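PDB 3OUT: glutamate racemase from Francisella tularensis subsp. tularensis, which belongs to the Asp/Glu/hydantoin racemase family and holds D-glutamic acid in a pocket of its two-domain alpha/beta fold. Local coordinates for residues G115-P120 / S172-K177. Sequence-based numbering, arbitrary orientation. Where two conformers were deposited one is given.
Sequences GVIATP and SYFHDK
Phe174 drives its ring end-on against residues 115-117 of strand 113-118, and the contact rests on this one side chain. Its CE2 meets the methyl CG2 of Ile117 at 3.6 Å, an apolar contact in which the two side chains lie obliquely. CG of Phe174 stands anti to its own carbonyl carbon (chi1 -63°), which carries the ring out to the strand. The rest of the contact is with backbone: Phe174 CE1 lies 3.8 Å from Gly115 CA, where the absence of a side chain leaves room for the ring, and the carbonyl O of Val116 sits at the ring edge, 3.7 Å from CZ. One face of the phenyl ring is covered by Tyr173, whose CD2 stands over its centre.

Polar bonds brace the loop itself. A type I turn runs from Phe174 to Lys177, and Lys177 NZ donates to Tyr173 O at 2.9 Å while forming a salt bridge with OD1 of Asp176.

The loop links helix 161-171 to strand 181-184, which pairs in parallel with strand 113-118. Phe174 also packs on Leu182, Asn144 and Leu200, and at the far end of residues 115-120, Thr119 touches D-glutamic acid and N-caps helix 120-125.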
# COMPACT_ATOMS: atom_id res chain seq x y z
N GLY B 115 13.98 -32.50 8.17
CA GLY B 115 13.93 -31.69 6.98
C GLY B 115 12.83 -30.66 7.06
O GLY B 115 11.82 -30.86 7.70
N VAL B 116 13.06 -29.54 6.38
CA VAL B 116 12.06 -28.44 6.26
C VAL B 116 11.98 -27.97 4.82
O VAL B 116 13.00 -27.69 4.18
CB VAL B 116 12.46 -27.25 7.13
CG1 VAL B 116 11.37 -26.16 7.12
CG2 VAL B 116 12.64 -27.70 8.57
N ILE B 117 10.76 -27.82 4.34
CA ILE B 117 10.50 -27.14 3.05
C ILE B 117 9.57 -25.99 3.33
O ILE B 117 8.66 -26.10 4.17
CB ILE B 117 9.90 -28.05 1.94
CG1 ILE B 117 8.69 -28.87 2.43
CG2 ILE B 117 11.02 -28.98 1.40
CD1 ILE B 117 7.89 -29.63 1.34
N ALA B 118 9.77 -24.89 2.60
CA ALA B 118 8.99 -23.68 2.82
C ALA B 118 9.25 -22.70 1.71
O ALA B 118 10.06 -22.96 0.82
CB ALA B 118 9.35 -23.04 4.24
N THR B 119 8.62 -21.54 1.80
CA THR B 119 8.88 -20.49 0.81
C THR B 119 10.33 -20.02 0.86
O THR B 119 11.03 -20.17 1.87
CB THR B 119 8.01 -19.25 1.02
OG1 THR B 119 8.35 -18.66 2.29
CG2 THR B 119 6.50 -19.54 0.95
N PRO B 120 10.79 -19.42 -0.24
CA PRO B 120 12.14 -18.83 -0.21
C PRO B 120 12.35 -17.87 0.96
O PRO B 120 13.40 -17.96 1.63
CB PRO B 120 12.23 -18.14 -1.60
CG PRO B 120 11.38 -18.96 -2.44
CD PRO B 120 10.19 -19.29 -1.58
N SER B 172 14.67 -33.89 -4.07
CA SER B 172 15.84 -34.74 -4.31
C SER B 172 17.00 -34.38 -3.37
O SER B 172 17.79 -35.25 -2.99
CB SER B 172 16.27 -34.66 -5.78
OG SER B 172 16.60 -33.33 -6.13
N TYR B 173 17.09 -33.10 -2.98
CA TYR B 173 18.05 -32.64 -1.99
C TYR B 173 18.06 -33.52 -0.72
O TYR B 173 19.11 -33.63 -0.11
CB TYR B 173 17.77 -31.18 -1.61
CG TYR B 173 18.52 -30.64 -0.41
CD1 TYR B 173 19.86 -30.32 -0.50
CD2 TYR B 173 17.88 -30.41 0.80
CE1 TYR B 173 20.55 -29.80 0.59
CE2 TYR B 173 18.56 -29.90 1.89
CZ TYR B 173 19.88 -29.59 1.78
OH TYR B 173 20.55 -29.07 2.84
N PHE B 174 16.92 -34.10 -0.35
CA PHE B 174 16.80 -34.84 0.92
C PHE B 174 17.15 -36.31 0.81
O PHE B 174 17.23 -36.99 1.82
CB PHE B 174 15.39 -34.72 1.49
CG PHE B 174 15.01 -33.31 1.85
CD1 PHE B 174 15.48 -32.74 2.99
CD2 PHE B 174 14.17 -32.58 1.03
CE1 PHE B 174 15.13 -31.43 3.34
CE2 PHE B 174 13.83 -31.29 1.34
CZ PHE B 174 14.31 -30.71 2.49
N HIS B 175 17.32 -36.82 -0.40
CA HIS B 175 17.43 -38.29 -0.53
C HIS B 175 18.61 -38.89 0.23
O HIS B 175 18.47 -39.97 0.80
CB HIS B 175 17.43 -38.73 -1.99
CG HIS B 175 16.07 -38.75 -2.60
ND1 HIS B 175 15.82 -38.32 -3.89
CD2 HIS B 175 14.88 -39.14 -2.09
CE1 HIS B 175 14.52 -38.45 -4.14
NE2 HIS B 175 13.93 -38.93 -3.06
N ASP B 176 19.74 -38.20 0.28
CA ASP B 176 20.90 -38.72 1.01
C ASP B 176 21.00 -38.22 2.46
O ASP B 176 22.02 -38.46 3.11
CB ASP B 176 22.21 -38.39 0.26
CG ASP B 176 22.55 -36.92 0.28
OD1 ASP B 176 21.69 -36.11 0.63
OD2 ASP B 176 23.69 -36.55 -0.07
N LYS B 177 19.98 -37.53 2.98
CA LYS B 177 20.13 -36.84 4.28
C LYS B 177 19.60 -37.64 5.47
O LYS B 177 19.79 -37.22 6.61
CB LYS B 177 19.40 -35.47 4.28
CG LYS B 177 19.82 -34.48 3.18
CD LYS B 177 21.32 -34.21 3.17
CE LYS B 177 21.70 -32.97 2.37
NZ LYS B 177 21.75 -33.20 0.90